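Conserved hypothetical protein (Sulfolobus solfataricus, PDB 2FNA) binds ADP and is probably an archaeal ATPase of the AAA+ class, with a predicted C-terminal winged-helix domain. Local coordinates at residues A[183-188]-A[332-337]; A[277-282]-A[287-292]. All coordinates share one frame; numbering follows the deposited sequence. Where two conformers were deposited one is given.

In the fold
Two contacts with centres 16 Å apart tie the probable winged-helix part of this AAA+ ATPase to what precedes it. Contact 1 is a surface salt bridge between helix 180-186, in the ATPase part, and the end of helix 322-334; its segments 183-188 and 332-337 are 144 residues apart at their closest ends. Contact 2 is a buried packing of two successive helices, 259-282 and 289-299, and lies wholly within the span that contact 1 closes. The two are joined through side chains: His335 CG lies 3.7 Å from Phe281 CE1, and Trp337 NE1 lies 3.7 Å from Phe281 CD1. Toward the nucleotide-binding part, Glu277 forms a salt bridge with Arg40, which lies within the probable P-loop, between Gly37 and Gly42.

Contact 1 (A[183-188]-A[332-337]); sequences LYDYLR and LTKHSW. With EDO (1,2-ethanediol), chain I.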
loop_
_atom_site.group_PDB
_atom_site.type_symbol
_atom_site.label_atom_id
_atom_site.label_comp_id
_atom_site.label_asym_id
_atom_site.label_seq_id
_atom_site.Cartn_x
_atom_site.Cartn_y
_atom_site.Cartn_z
ATOM N N LEU A 183 -3.549 -7.777 -4.250
ATOM C CA LEU A 183 -3.037 -7.069 -5.454
ATOM C C LEU A 183 -2.865 -7.994 -6.660
ATOM O O LEU A 183 -3.327 -7.694 -7.768
ATOM C CB LEU A 183 -1.721 -6.380 -5.162
ATOM C CG LEU A 183 -1.096 -5.586 -6.356
ATOM C CD1 LEU A 183 -2.092 -4.563 -6.919
ATOM C CD2 LEU A 183 0.199 -4.888 -5.999
ATOM N N TYR A 184 -2.223 -9.144 -6.444
ATOM C CA TYR A 184 -2.125 -10.148 -7.509
ATOM C C TYR A 184 -3.497 -10.661 -7.996
ATOM O O TYR A 184 -3.709 -10.832 -9.200
ATOM C CB TYR A 184 -1.173 -11.286 -7.094
ATOM C CG TYR A 184 0.298 -10.904 -7.226
ATOM C CD1 TYR A 184 0.964 -10.196 -6.229
ATOM C CD2 TYR A 184 1.027 -11.261 -8.357
ATOM C CE1 TYR A 184 2.320 -9.845 -6.365
ATOM C CE2 TYR A 184 2.359 -10.916 -8.494
ATOM C CZ TYR A 184 2.998 -10.206 -7.499
ATOM O OH TYR A 184 4.340 -9.923 -7.649
ATOM N N ASP A 185 -4.412 -10.930 -7.060
ATOM C CA ASP A 185 -5.771 -11.329 -7.373
ATOM C C ASP A 185 -6.467 -10.249 -8.197
ATOM O O ASP A 185 -7.158 -10.550 -9.170
ATOM C CB ASP A 185 -6.584 -11.540 -6.101
ATOM C CG ASP A 185 -6.178 -12.777 -5.373
ATOM O OD1 ASP A 185 -5.271 -13.455 -5.870
ATOM O OD2 ASP A 185 -6.750 -13.060 -4.301
ATOM N N TYR A 186 -6.282 -8.998 -7.808
ATOM C CA TYR A 186 -6.877 -7.874 -8.568
ATOM C C TYR A 186 -6.482 -7.869 -10.070
ATOM O O TYR A 186 -7.311 -7.627 -10.947
ATOM C CB TYR A 186 -6.533 -6.533 -7.933
ATOM C CG TYR A 186 -6.970 -5.408 -8.843
ATOM C CD1 TYR A 186 -8.321 -5.158 -9.057
ATOM C CD2 TYR A 186 -6.057 -4.706 -9.578
ATOM C CE1 TYR A 186 -8.744 -4.171 -9.944
ATOM C CE2 TYR A 186 -6.460 -3.729 -10.448
ATOM C CZ TYR A 186 -7.813 -3.482 -10.644
ATOM O OH TYR A 186 -8.189 -2.468 -11.526
ATOM N N LEU A 187 -5.215 -8.140 -10.326
ATOM C CA LEU A 187 -4.608 -8.119 -11.652
ATOM C C LEU A 187 -4.818 -9.468 -12.384
ATOM O O LEU A 187 -4.453 -9.594 -13.563
ATOM C CB LEU A 187 -3.107 -7.776 -11.520
ATOM C CG LEU A 187 -2.707 -6.397 -10.957
ATOM C CD1 LEU A 187 -1.230 -6.315 -10.593
ATOM C CD2 LEU A 187 -3.050 -5.266 -11.912
ATOM N N ARG A 188 -5.436 -10.423 -11.664
ATOM C CA ARG A 188 -5.865 -11.715 -12.188
ATOM C C ARG A 188 -4.697 -12.479 -12.821
ATOM O O ARG A 188 -4.851 -13.139 -13.829
ATOM C CB ARG A 188 -7.049 -11.550 -13.164
ATOM C CG ARG A 188 -8.135 -10.607 -12.630
ATOM C CD ARG A 188 -9.478 -10.716 -13.338
ATOM N NE ARG A 188 -10.500 -9.856 -12.719
ATOM C CZ ARG A 188 -11.796 -9.850 -13.059
ATOM N NH1 ARG A 188 -12.273 -10.668 -13.993
ATOM N NH2 ARG A 188 -12.641 -9.034 -12.439
ATOM N N LEU A 332 -7.014 -13.806 5.740
ATOM C CA LEU A 332 -6.021 -13.135 6.599
ATOM C C LEU A 332 -4.667 -13.073 5.902
ATOM O O LEU A 332 -3.974 -12.024 5.915
ATOM C CB LEU A 332 -5.919 -13.869 7.961
ATOM C CG LEU A 332 -7.095 -13.621 8.923
ATOM C CD1 LEU A 332 -7.057 -14.528 10.138
ATOM C CD2 LEU A 332 -7.114 -12.164 9.370
ATOM N N THR A 333 -4.291 -14.179 5.260
ATOM C CA THR A 333 -3.028 -14.229 4.506
ATOM C C THR A 333 -3.048 -13.302 3.283
ATOM O O THR A 333 -2.049 -12.617 2.994
ATOM C CB THR A 333 -2.703 -15.655 4.064
ATOM O OG1 THR A 333 -2.659 -16.507 5.208
ATOM C CG2 THR A 333 -1.378 -15.723 3.385
ATOM N N LYS A 334 -4.172 -13.281 2.561
ATOM C CA LYS A 334 -4.295 -12.438 1.355
ATOM C C LYS A 334 -4.215 -10.961 1.699
ATOM O O LYS A 334 -3.761 -10.169 0.895
ATOM C CB LYS A 334 -5.633 -12.668 0.642
ATOM C CG LYS A 334 -5.812 -14.045 0.048
ATOM C CD LYS A 334 -5.514 -14.077 -1.444
ATOM C CE LYS A 334 -6.407 -15.090 -2.133
ATOM N NZ LYS A 334 -5.843 -15.423 -3.461
ATOM N N HIS A 335 -4.731 -10.602 2.874
ATOM C CA HIS A 335 -4.789 -9.234 3.328
ATOM C C HIS A 335 -3.561 -8.895 4.228
ATOM O O HIS A 335 -3.425 -7.770 4.715
ATOM C CB HIS A 335 -6.138 -8.936 4.008
ATOM C CG HIS A 335 -7.302 -8.928 3.061
ATOM N ND1 HIS A 335 -7.839 -7.761 2.548
ATOM C CD2 HIS A 335 -8.017 -9.943 2.514
ATOM C CE1 HIS A 335 -8.838 -8.060 1.738
ATOM N NE2 HIS A 335 -8.961 -9.373 1.695
ATOM N N SER A 336 -2.628 -9.841 4.333
ATOM C CA SER A 336 -1.302 -9.626 4.945
ATOM C C SER A 336 -1.357 -9.411 6.469
ATOM O O SER A 336 -0.477 -8.765 7.058
ATOM C CB SER A 336 -0.570 -8.504 4.229
ATOM O OG SER A 336 -0.160 -8.940 2.946
ATOM N N TRP A 337 -2.337 -10.039 7.123
ATOM C CA TRP A 337 -2.434 -9.977 8.589
ATOM C C TRP A 337 -1.522 -11.002 9.206
ATOM O O TRP A 337 -0.864 -10.732 10.236
ATOM C CB TRP A 337 -3.880 -10.164 9.063
ATOM C CG TRP A 337 -4.616 -8.954 8.815
ATOM C CD1 TRP A 337 -5.398 -8.668 7.737
ATOM C CD2 TRP A 337 -4.577 -7.777 9.612
ATOM N NE1 TRP A 337 -5.888 -7.397 7.841
ATOM C CE2 TRP A 337 -5.386 -6.820 8.977
ATOM C CE3 TRP A 337 -3.950 -7.444 10.815
ATOM C CZ2 TRP A 337 -5.581 -5.549 9.505
ATOM C CZ3 TRP A 337 -4.137 -6.192 11.332
ATOM C CH2 TRP A 337 -4.940 -5.254 10.688
HETATM C C1 EDO I . -10.755 -9.871 -16.925
HETATM O O1 EDO I . -11.123 -8.911 -17.969
HETATM C C2 EDO I . -10.982 -11.341 -17.315
HETATM O O2 EDO I . -10.583 -12.284 -16.284
#
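Lys334 reaches Asp185 with the far half of its side chain, and the route it takes shows how a flexible chain can join the ends of two helices. CB points toward helix 180-186, and CG continues beside the backbone N. The chain then bends at chi2 (-99°) and again at chi3, which carries Lys334 CD to 3.3 Å from Asp185 OD2. CE comes closer still to that oxygen, and Lys334 NZ closes the bridge with a hydrogen bond of 2.7 Å to Asp185 OD2, taken on the syn lone pair. Asp185 OD1 stands farther off, 3.2 Å from Lys334 NZ, so the grip is uneven. The two side chains cross at about a right angle. This salt bridge links the ATPase part to what is probably a winged-helix domain, where helix 322-334 ends in a Schellman motif with Ser336 at positive phi: Trp337 N bonds to Leu332 O, and Ser336 N more weakly to Thr333 O. Beside the lysine, His335 ND1 is hydrogen-bonded to Glu179, a second polar link between the same parts. Helix 180-186 also finishes in a Schellman motif, with Arg188 at positive phi and its backbone N bonded to Asp185 O.

Contact 2 (A[277-282]-A[287-292]); sequences EFENFL and IARKRY
With CG anti to the backbone N (chi1 176°) and the chain extended as far as NE, Arg289 stretches from the first turn of its helix to Glu279, whose own chain bends at chi2 (-56°) to present its carboxylate. The meeting illustrates how one polar pair can flank an apolar seam. Arg289 grips end-on, with NH1 and NH2 both directed at a single oxygen: Arg289 NH2 lies 2.8 Å from Glu279 OE1 and Arg289 NH1 lies 3.1 Å from the same atom. OE1 sits in the guanidinium plane at its edge, while the carboxylate plane is turned 56° from it; a further bond from NH2 to OE2 is weak. Over one face of the guanidinium lies Leu282 CD1, 3.7 Å from Arg289 NH1. The other branch, Leu282 CD2, packs at 3.6 Å against Tyr292 CB, and Phe278 CZ reaches that same carbon. Next to them, Phe281 turns its edge to the face of Tyr292, CE2 standing over the ring centre in a T-shaped pair with centroids 5.1 Å apart. Leu332 and Tyr328 of helix 322-334 also pack around Tyr292. The whole is the packing of two successive helices joined by a short loop, in which helix 289-299, probably the first helix of the winged-helix domain, is seated against the end of the long helix 259-282.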
loop_
_atom_site.group_PDB
_atom_site.type_symbol
_atom_site.label_atom_id
_atom_site.label_comp_id
_atom_site.label_asym_id
_atom_site.label_seq_id
_atom_site.Cartn_x
_atom_site.Cartn_y
_atom_site.Cartn_z
ATOM N N GLU A 277 -7.407 -0.610 11.503
ATOM C CA GLU A 277 -7.180 -1.323 10.246
ATOM C C GLU A 277 -7.814 -2.725 10.267
ATOM O O GLU A 277 -8.259 -3.240 9.236
ATOM C CB GLU A 277 -5.678 -1.409 9.981
ATOM C CG GLU A 277 -5.099 -0.048 9.577
ATOM C CD GLU A 277 -3.605 -0.023 9.476
ATOM O OE1 GLU A 277 -2.935 -0.999 9.888
ATOM O OE2 GLU A 277 -3.084 1.002 8.994
ATOM N N PHE A 278 -7.853 -3.366 11.422
ATOM C CA PHE A 278 -8.549 -4.630 11.479
ATOM C C PHE A 278 -10.049 -4.433 11.297
ATOM O O PHE A 278 -10.709 -5.274 10.717
ATOM C CB PHE A 278 -8.268 -5.367 12.771
ATOM C CG PHE A 278 -8.500 -6.842 12.667
ATOM C CD1 PHE A 278 -7.756 -7.598 11.766
ATOM C CD2 PHE A 278 -9.444 -7.480 13.447
ATOM C CE1 PHE A 278 -7.935 -8.947 11.656
ATOM C CE2 PHE A 278 -9.621 -8.840 13.339
ATOM C CZ PHE A 278 -8.850 -9.571 12.431
ATOM N N GLU A 279 -10.583 -3.325 11.800
ATOM C CA GLU A 279 -12.003 -2.991 11.594
ATOM C C GLU A 279 -12.299 -2.780 10.121
ATOM O O GLU A 279 -13.329 -3.227 9.655
ATOM C CB GLU A 279 -12.416 -1.744 12.374
ATOM C CG GLU A 279 -12.523 -1.967 13.857
ATOM C CD GLU A 279 -13.484 -3.084 14.174
ATOM O OE1 GLU A 279 -14.641 -3.006 13.696
ATOM O OE2 GLU A 279 -13.067 -4.058 14.849
ATOM N N ASN A 280 -11.403 -2.115 9.394
ATOM C CA ASN A 280 -11.511 -2.043 7.935
ATOM C C ASN A 280 -11.536 -3.426 7.281
ATOM O O ASN A 280 -12.344 -3.673 6.385
ATOM C CB ASN A 280 -10.379 -1.256 7.301
ATOM C CG ASN A 280 -10.385 0.185 7.676
ATOM O OD1 ASN A 280 -11.381 0.708 8.140
ATOM N ND2 ASN A 280 -9.270 0.847 7.450
ATOM N N PHE A 281 -10.651 -4.316 7.723
ATOM C CA PHE A 281 -10.689 -5.704 7.280
ATOM C C PHE A 281 -12.020 -6.394 7.564
ATOM O O PHE A 281 -12.484 -7.166 6.749
ATOM C CB PHE A 281 -9.536 -6.518 7.895
ATOM C CG PHE A 281 -9.594 -8.000 7.573
ATOM C CD1 PHE A 281 -9.121 -8.485 6.357
ATOM C CD2 PHE A 281 -10.151 -8.901 8.474
ATOM C CE1 PHE A 281 -9.199 -9.851 6.052
ATOM C CE2 PHE A 281 -10.233 -10.240 8.176
ATOM C CZ PHE A 281 -9.759 -10.729 6.973
ATOM N N LEU A 282 -12.620 -6.136 8.717
ATOM C CA LEU A 282 -13.832 -6.851 9.137
ATOM C C LEU A 282 -15.120 -6.273 8.516
ATOM O O LEU A 282 -16.211 -6.824 8.697
ATOM C CB LEU A 282 -13.967 -6.826 10.669
ATOM C CG LEU A 282 -12.919 -7.577 11.482
ATOM C CD1 LEU A 282 -13.092 -7.288 12.955
ATOM C CD2 LEU A 282 -12.968 -9.067 11.196
ATOM N N ILE A 287 -20.496 -11.293 9.813
ATOM C CA ILE A 287 -20.866 -12.656 10.208
ATOM C C ILE A 287 -19.699 -13.404 10.908
ATOM O O ILE A 287 -19.902 -14.029 11.965
ATOM C CB ILE A 287 -21.429 -13.468 8.993
ATOM C CG1 ILE A 287 -22.081 -14.777 9.445
ATOM C CG2 ILE A 287 -20.344 -13.754 7.947
ATOM C CD1 ILE A 287 -23.413 -14.603 10.177
ATOM N N ALA A 288 -18.480 -13.303 10.362
ATOM C CA ALA A 288 -17.331 -14.073 10.893
ATOM C C ALA A 288 -16.425 -13.233 11.811
ATOM O O ALA A 288 -15.279 -13.598 12.091
ATOM C CB ALA A 288 -16.532 -14.680 9.753
ATOM N N ARG A 289 -16.977 -12.138 12.314
ATOM C CA ARG A 289 -16.213 -11.127 13.006
ATOM C C ARG A 289 -15.565 -11.618 14.309
ATOM O O ARG A 289 -14.370 -11.464 14.508
ATOM C CB ARG A 289 -17.122 -9.944 13.296
ATOM C CG ARG A 289 -16.459 -8.877 14.103
ATOM C CD ARG A 289 -17.465 -7.949 14.674
ATOM N NE ARG A 289 -16.798 -6.862 15.368
ATOM C CZ ARG A 289 -16.284 -5.788 14.781
ATOM N NH1 ARG A 289 -16.347 -5.624 13.456
ATOM N NH2 ARG A 289 -15.700 -4.873 15.536
ATOM N N LYS A 290 -16.372 -12.163 15.205
ATOM C CA LYS A 290 -15.868 -12.769 16.445
ATOM C C LYS A 290 -14.837 -13.872 16.177
ATOM O O LYS A 290 -13.867 -14.015 16.914
ATOM C CB LYS A 290 -17.032 -13.308 17.297
ATOM C CG LYS A 290 -17.883 -12.199 17.912
ATOM C CD LYS A 290 -19.023 -12.749 18.782
ATOM N N ARG A 291 -15.044 -14.624 15.108
ATOM C CA ARG A 291 -14.133 -15.686 14.731
ATOM C C ARG A 291 -12.772 -15.138 14.324
ATOM O O ARG A 291 -11.746 -15.645 14.750
ATOM C CB ARG A 291 -14.726 -16.490 13.583
ATOM C CG ARG A 291 -16.105 -17.064 13.910
ATOM C CD ARG A 291 -16.548 -18.112 12.925
ATOM N NE ARG A 291 -17.656 -18.896 13.473
ATOM C CZ ARG A 291 -18.120 -20.020 12.934
ATOM N NH1 ARG A 291 -17.592 -20.511 11.823
ATOM N NH2 ARG A 291 -19.125 -20.655 13.512
ATOM N N TYR A 292 -12.766 -14.110 13.480
ATOM C CA TYR A 292 -11.511 -13.447 13.105
ATOM C C TYR A 292 -10.745 -12.898 14.331
ATOM O O TYR A 292 -9.542 -13.114 14.453
ATOM C CB TYR A 292 -11.765 -12.346 12.062
ATOM C CG TYR A 292 -11.944 -12.868 10.648
ATOM C CD1 TYR A 292 -10.895 -13.507 9.985
ATOM C CD2 TYR A 292 -13.148 -12.708 9.956
ATOM C CE1 TYR A 292 -11.031 -13.985 8.693
ATOM C CE2 TYR A 292 -13.296 -13.192 8.633
ATOM C CZ TYR A 292 -12.234 -13.831 8.014
ATOM O OH TYR A 292 -12.338 -14.309 6.719
#